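Local coordinates for glycoside hydrolase family 81 (Clostridium thermocellum, PDB 6FOP), which probably hydrolyses beta-1,3-glucans such as laminarin as an endo-acting family 81 glycoside hydrolase of the cellulosome, at residues P265-N270 and D471-H476; T298-H303 and L523-V528. All blocks are in the same frame, centred on the assembly; numbering follows the deposited sequence.

Interaction 1 of 2, residues P265-N270 and D471-H476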
loop_
_atom_site.group_PDB
_atom_site.type_symbol
_atom_site.label_atom_id
_atom_site.label_comp_id
_atom_site.label_asym_id
_atom_site.label_seq_id
_atom_site.Cartn_x
_atom_site.Cartn_y
_atom_site.Cartn_z
ATOM N N PRO A 265 12.518 6.195 -4.906
ATOM C CA PRO A 265 12.404 6.329 -6.365
ATOM C C PRO A 265 11.003 6.614 -6.905
ATOM O O PRO A 265 10.867 7.422 -7.832
ATOM C CB PRO A 265 12.917 4.980 -6.858
ATOM C CG PRO A 265 13.943 4.609 -5.836
ATOM C CD PRO A 265 13.335 5.038 -4.535
ATOM N N HIS A 266 9.965 5.982 -6.356
ATOM C CA HIS A 266 8.628 6.293 -6.889
ATOM C C HIS A 266 8.211 7.745 -6.672
ATOM O O HIS A 266 7.252 8.215 -7.307
ATOM C CB HIS A 266 7.560 5.334 -6.351
ATOM C CG HIS A 266 7.146 5.633 -4.953
ATOM N ND1 HIS A 266 7.892 5.221 -3.874
ATOM C CD2 HIS A 266 6.088 6.314 -4.450
ATOM C CE1 HIS A 266 7.330 5.662 -2.771
ATOM N NE2 HIS A 266 6.227 6.316 -3.090
ATOM N N GLN A 267 8.887 8.451 -5.755
ATOM C CA GLN A 267 8.640 9.869 -5.501
ATOM C C GLN A 267 9.540 10.763 -6.341
ATOM O O GLN A 267 9.084 11.779 -6.858
ATOM C CB GLN A 267 8.861 10.206 -4.031
ATOM C CG GLN A 267 7.869 9.502 -3.106
ATOM C CD GLN A 267 8.263 9.504 -1.653
ATOM O OE1 GLN A 267 9.433 9.415 -1.337
ATOM N NE2 GLN A 267 7.300 9.592 -0.772
ATOM N N TRP A 268 10.840 10.442 -6.429
ATOM C CA TRP A 268 11.746 11.352 -7.152
ATOM C C TRP A 268 11.808 11.139 -8.648
ATOM O O TRP A 268 12.165 12.064 -9.386
ATOM C CB TRP A 268 13.170 11.358 -6.550
ATOM C CG TRP A 268 13.978 10.079 -6.532
ATOM C CD1 TRP A 268 14.272 9.339 -5.428
ATOM C CD2 TRP A 268 14.622 9.415 -7.633
ATOM N NE1 TRP A 268 15.068 8.282 -5.762
ATOM C CE2 TRP A 268 15.296 8.307 -7.114
ATOM C CE3 TRP A 268 14.746 9.693 -8.998
ATOM C CZ2 TRP A 268 16.021 7.412 -7.930
ATOM C CZ3 TRP A 268 15.474 8.795 -9.814
ATOM C CH2 TRP A 268 16.095 7.681 -9.265
ATOM N N ARG A 269 11.457 9.941 -9.117
ATOM C CA ARG A 269 11.656 9.647 -10.548
ATOM C C ARG A 269 10.772 10.549 -11.413
ATOM O O ARG A 269 9.555 10.621 -11.218
ATOM C CB ARG A 269 11.387 8.193 -10.856
ATOM C CG ARG A 269 11.876 7.786 -12.249
ATOM C CD ARG A 269 11.312 6.448 -12.657
ATOM N NE ARG A 269 11.622 5.401 -11.701
ATOM C CZ ARG A 269 12.824 4.826 -11.565
ATOM N NH1 ARG A 269 13.873 5.240 -12.282
ATOM N NH2 ARG A 269 12.975 3.874 -10.678
ATOM N N ASN A 270 11.414 11.242 -12.354
ATOM C CA ASN A 270 10.735 12.120 -13.310
ATOM C C ASN A 270 9.921 13.206 -12.653
ATOM O O ASN A 270 8.958 13.705 -13.227
ATOM C CB ASN A 270 9.895 11.286 -14.284
ATOM C CG ASN A 270 10.745 10.380 -15.164
ATOM O OD1 ASN A 270 10.411 9.214 -15.397
ATOM N ND2 ASN A 270 11.847 10.909 -15.651
ATOM N N ASP A 471 0.299 2.808 2.951
ATOM C CA ASP A 471 1.431 3.575 3.540
ATOM C C ASP A 471 1.677 4.744 2.569
ATOM O O ASP A 471 2.163 4.546 1.450
ATOM C CB ASP A 471 2.644 2.676 3.623
ATOM C CG ASP A 471 3.882 3.355 4.209
ATOM O OD1 ASP A 471 4.049 4.573 3.974
ATOM O OD2 ASP A 471 4.709 2.604 4.796
ATOM N N PRO A 472 1.327 5.963 2.979
ATOM C CA PRO A 472 1.446 7.093 2.047
ATOM C C PRO A 472 2.850 7.378 1.529
ATOM O O PRO A 472 3.011 7.970 0.451
ATOM C CB PRO A 472 0.898 8.281 2.839
ATOM C CG PRO A 472 0.129 7.694 3.951
ATOM C CD PRO A 472 0.721 6.373 4.263
ATOM N N TYR A 473 3.861 7.018 2.315
ATOM C CA TYR A 473 5.228 7.369 1.961
ATOM C C TYR A 473 5.913 6.279 1.135
ATOM O O TYR A 473 6.597 6.581 0.156
ATOM C CB TYR A 473 6.072 7.840 3.168
ATOM C CG TYR A 473 7.116 8.872 2.816
ATOM C CD1 TYR A 473 8.408 8.488 2.452
ATOM C CD2 TYR A 473 6.827 10.218 2.910
ATOM C CE1 TYR A 473 9.357 9.428 2.141
ATOM C CE2 TYR A 473 7.793 11.169 2.599
ATOM C CZ TYR A 473 9.077 10.769 2.257
ATOM O OH TYR A 473 10.045 11.717 1.946
ATOM N N GLU A 474 5.733 5.024 1.522
ATOM C CA GLU A 474 6.212 3.947 0.650
ATOM C C GLU A 474 5.379 3.853 -0.629
ATOM O O GLU A 474 5.833 3.237 -1.588
ATOM C CB GLU A 474 6.241 2.587 1.352
ATOM C CG GLU A 474 7.308 2.492 2.426
ATOM C CD GLU A 474 7.977 1.150 2.578
ATOM O OE1 GLU A 474 7.887 0.245 1.683
ATOM O OE2 GLU A 474 8.687 1.005 3.609
ATOM N N GLY A 475 4.164 4.406 -0.609
ATOM C CA GLY A 475 3.290 4.395 -1.775
ATOM C C GLY A 475 2.608 3.089 -2.085
ATOM O O GLY A 475 2.145 2.905 -3.209
ATOM N N HIS A 476 2.557 2.175 -1.119
ATOM C CA HIS A 476 1.894 0.911 -1.319
ATOM C C HIS A 476 1.269 0.471 -0.012
ATOM O O HIS A 476 1.518 1.096 1.042
ATOM C CB HIS A 476 2.861 -0.167 -1.843
ATOM C CG HIS A 476 3.920 -0.528 -0.856
ATOM N ND1 HIS A 476 3.701 -1.420 0.176
ATOM C CD2 HIS A 476 5.169 -0.034 -0.680
ATOM C CE1 HIS A 476 4.775 -1.445 0.953
ATOM N NE2 HIS A 476 5.683 -0.642 0.434
HETATM O O HOH W 1 4.601 8.284 -1.873
#

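Interaction 2 of 2, residues T298-H303 and L523-V528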
loop_
_atom_site.group_PDB
_atom_site.type_symbol
_atom_site.label_atom_id
_atom_site.label_comp_id
_atom_site.label_asym_id
_atom_site.label_seq_id
_atom_site.Cartn_x
_atom_site.Cartn_y
_atom_site.Cartn_z
ATOM N N THR A 298 4.415 15.158 -5.410
ATOM C CA THR A 298 4.554 14.271 -6.565
ATOM C C THR A 298 3.314 14.502 -7.414
ATOM O O THR A 298 2.217 14.797 -6.883
ATOM C CB THR A 298 4.635 12.788 -6.157
ATOM O OG1 THR A 298 3.444 12.412 -5.452
ATOM C CG2 THR A 298 5.851 12.508 -5.312
ATOM N N VAL A 299 3.473 14.309 -8.723
ATOM C CA VAL A 299 2.336 14.412 -9.660
ATOM C C VAL A 299 2.448 13.229 -10.617
ATOM O O VAL A 299 3.460 13.062 -11.294
ATOM C CB VAL A 299 2.321 15.739 -10.455
ATOM C CG1 VAL A 299 1.076 15.790 -11.335
ATOM C CG2 VAL A 299 2.304 16.936 -9.495
ATOM N N TYR A 300 1.403 12.404 -10.636
ATOM C CA TYR A 300 1.326 11.274 -11.541
ATOM C C TYR A 300 0.217 11.487 -12.546
ATOM O O TYR A 300 -0.796 12.063 -12.241
ATOM C CB TYR A 300 1.037 10.014 -10.737
ATOM C CG TYR A 300 2.030 9.707 -9.619
ATOM C CD1 TYR A 300 3.400 9.720 -9.833
ATOM C CD2 TYR A 300 1.578 9.310 -8.371
ATOM C CE1 TYR A 300 4.298 9.423 -8.795
ATOM C CE2 TYR A 300 2.451 9.005 -7.343
ATOM C CZ TYR A 300 3.807 9.040 -7.564
ATOM O OH TYR A 300 4.647 8.734 -6.521
ATOM N N ARG A 301 0.376 10.915 -13.723
ATOM C CA ARG A 301 -0.718 10.848 -14.693
ATOM C C ARG A 301 -1.585 9.622 -14.373
ATOM O O ARG A 301 -1.096 8.504 -14.216
ATOM C CB ARG A 301 -0.171 10.780 -16.108
ATOM C CG ARG A 301 0.492 12.064 -16.541
ATOM C CD ARG A 301 0.654 12.168 -18.051
ATOM N NE ARG A 301 1.623 13.197 -18.423
ATOM C CZ ARG A 301 1.378 14.506 -18.435
ATOM N NH1 ARG A 301 0.184 14.987 -18.089
ATOM N NH2 ARG A 301 2.348 15.352 -18.789
ATOM N N TYR A 302 -2.884 9.880 -14.299
ATOM C CA TYR A 302 -3.898 8.856 -14.159
ATOM C C TYR A 302 -4.372 8.498 -15.564
ATOM O O TYR A 302 -4.598 9.385 -16.382
ATOM C CB TYR A 302 -5.046 9.430 -13.354
ATOM C CG TYR A 302 -6.302 8.583 -13.281
ATOM C CD1 TYR A 302 -6.322 7.365 -12.601
ATOM C CD2 TYR A 302 -7.485 9.043 -13.837
ATOM C CE1 TYR A 302 -7.471 6.618 -12.488
ATOM C CE2 TYR A 302 -8.654 8.307 -13.728
ATOM C CZ TYR A 302 -8.647 7.098 -13.049
ATOM O OH TYR A 302 -9.805 6.372 -12.933
ATOM N N HIS A 303 -4.502 7.206 -15.854
ATOM C CA HIS A 303 -4.828 6.738 -17.198
ATOM C C HIS A 303 -6.224 6.171 -17.337
ATOM O O HIS A 303 -6.530 5.529 -18.361
ATOM C CB HIS A 303 -3.802 5.705 -17.654
ATOM C CG HIS A 303 -2.430 6.273 -17.743
ATOM N ND1 HIS A 303 -1.975 6.923 -18.863
ATOM C CD2 HIS A 303 -1.431 6.349 -16.832
ATOM C CE1 HIS A 303 -0.748 7.369 -18.642
ATOM N NE2 HIS A 303 -0.395 7.022 -17.423
ATOM N N LEU A 523 -5.188 6.367 -4.140
ATOM C CA LEU A 523 -4.655 5.049 -3.764
ATOM C C LEU A 523 -4.204 4.237 -4.954
ATOM O O LEU A 523 -3.114 3.662 -4.960
ATOM C CB LEU A 523 -5.679 4.283 -2.930
ATOM C CG LEU A 523 -6.084 4.939 -1.606
ATOM C CD1 LEU A 523 -7.338 4.283 -1.033
ATOM C CD2 LEU A 523 -4.935 4.849 -0.595
ATOM N N TYR A 524 -5.085 4.135 -5.941
ATOM C CA TYR A 524 -4.825 3.348 -7.129
ATOM C C TYR A 524 -3.597 3.829 -7.877
ATOM O O TYR A 524 -2.684 3.053 -8.191
ATOM C CB TYR A 524 -6.064 3.418 -8.042
ATOM C CG TYR A 524 -5.898 2.746 -9.388
ATOM C CD1 TYR A 524 -6.096 1.380 -9.555
ATOM C CD2 TYR A 524 -5.507 3.479 -10.492
ATOM C CE1 TYR A 524 -5.917 0.784 -10.802
ATOM C CE2 TYR A 524 -5.354 2.887 -11.737
ATOM C CZ TYR A 524 -5.551 1.542 -11.887
ATOM O OH TYR A 524 -5.384 0.976 -13.120
ATOM N N THR A 525 -3.563 5.120 -8.186
ATOM C CA THR A 525 -2.482 5.670 -8.979
ATOM C C THR A 525 -1.145 5.515 -8.263
ATOM O O THR A 525 -0.138 5.135 -8.855
ATOM C CB THR A 525 -2.795 7.135 -9.317
ATOM O OG1 THR A 525 -4.089 7.217 -9.975
ATOM C CG2 THR A 525 -1.752 7.712 -10.232
ATOM N N THR A 526 -1.153 5.802 -6.956
ATOM C CA THR A 526 0.100 5.735 -6.210
ATOM C C THR A 526 0.572 4.275 -6.072
ATOM O O THR A 526 1.746 3.985 -6.326
ATOM C CB THR A 526 -0.051 6.383 -4.847
ATOM O OG1 THR A 526 -0.520 7.729 -4.984
ATOM C CG2 THR A 526 1.309 6.406 -4.142
ATOM N N GLU A 527 -0.321 3.342 -5.698
ATOM C CA GLU A 527 0.098 1.955 -5.592
ATOM C C GLU A 527 0.655 1.419 -6.895
ATOM O O GLU A 527 1.672 0.713 -6.903
ATOM C CB GLU A 527 -1.015 1.073 -5.010
ATOM C CG GLU A 527 -0.500 -0.291 -4.565
ATOM C CD GLU A 527 -0.748 -0.665 -3.109
ATOM O OE1 GLU A 527 -1.591 -0.019 -2.431
ATOM O OE2 GLU A 527 -0.050 -1.595 -2.628
ATOM N N VAL A 528 0.030 1.785 -8.006
ATOM C CA VAL A 528 0.530 1.343 -9.303
ATOM C C VAL A 528 1.973 1.857 -9.511
ATOM O O VAL A 528 2.849 1.118 -9.976
ATOM C CB VAL A 528 -0.397 1.810 -10.438
ATOM C CG1 VAL A 528 0.288 1.666 -11.794
ATOM C CG2 VAL A 528 -1.699 0.982 -10.422
#

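Interaction 1 of 2, residues P265-N270 and D471-H476
One water joins the two segments: it lies 2.8 Å from His266 NE2, accepts from Gln267 NE2 and donates to Pro472 O. Histidine and glutamine suit the helix side because each brings nitrogen to a loop whose carbonyl oxygens face it. The His266 ring has Tyr473 O in its plane at the edge, and its CE1 comes within 3.1 Å of Glu474 O. A chi1 of 77° turns CE1 and NE2 to the loop while ND1 bonds to Tyr534 OH. Residues 471-476 form a short loop between strands 470-471 and 476-477, closed by Gly475 N to Asp471 O at 2.9 Å. Asp471 OD1 accepts from Tyr473 N in an Asx turn and also from Glu474 N, the latter at 3.0 Å, and a G1 beta bulge follows. Gly475 takes the positive phi of the bulge, and its lack of a side chain lets His266 NE2 come to 3.7 Å from Gly475 CA. Gln267 and Tyr473 cross at about a right angle: the amide stands upright on the ring, with NE2 3.4 Å above the ring centre. Tyr264 N donates to Gln267 OE1, and Tyr473 OH bonds to Ala262 O. His476 NE2 donates to Glu474 OE1 at 2.7 Å, and Lys129 and Arg285 form salt bridges with the same carboxylate.

Interaction 2 of 2, residues T298-H303 and L523-V528
Thr525 points from helix 514-534 toward the strand and touches both Tyr300 and Tyr302. In the conformer described, one of two, its methyl CG2 lies anti to the backbone N and comes to 3.7 Å from Tyr300 CB, the two side chains sliding past each other in opposite directions. The hydroxyl of this conformer turns to the other tyrosine, with OG1 3.5 Å from Tyr302 CD1, where the side chains cross at about a right angle. Strand and helix axes are themselves nearly perpendicular, at 96° and 9.2 Å apart, and a small beta-branched residue can offer a methyl to one tyrosine and a hydroxyl to the other. On the strand itself, the Tyr300 ring turns its edge to the helix, with CE2 4.0 Å from Thr526 OG1. Tyr302 has CG anti to its backbone N (chi1 171°), which swings the ring beside Tyr524; Tyr524 CD2 lies near the plane of the Tyr302 ring, 4.2 Å from Tyr302 CE1. The contact thus joins the edge strand of a three-stranded antiparallel sheet to helix 514-534, within the family 81 C-terminal domain range. No hydrogen bond crosses it: Thr526 OG1, and Thr525 OG1 in this conformer, bond to Tyr522 O and Ile521 O, and Tyr302 OH to Pro671 O, so the segments meet through van der Waals contact.

Both contacts join the region around residues 260-303 to the family 81 C-terminal region, and their centres lie about 10 Å apart. They share a direct tie: Tyr300 OH of interaction 2 is 2.8 Å from His266 O of interaction 1, a probable hydrogen bond linking strand 295-301 to helix 265-268. In addition, loop 471-476 rests against helix 514-534, with Gly475 CA 3.7 Å from Thr526 CG2. Helix, strand, loop and long helix therefore close into one buried cluster. A bound calcium is about 9 Å from the Glu474 side chain, and one is about 12 Å from that of Thr526, so neither side chain is a ligand.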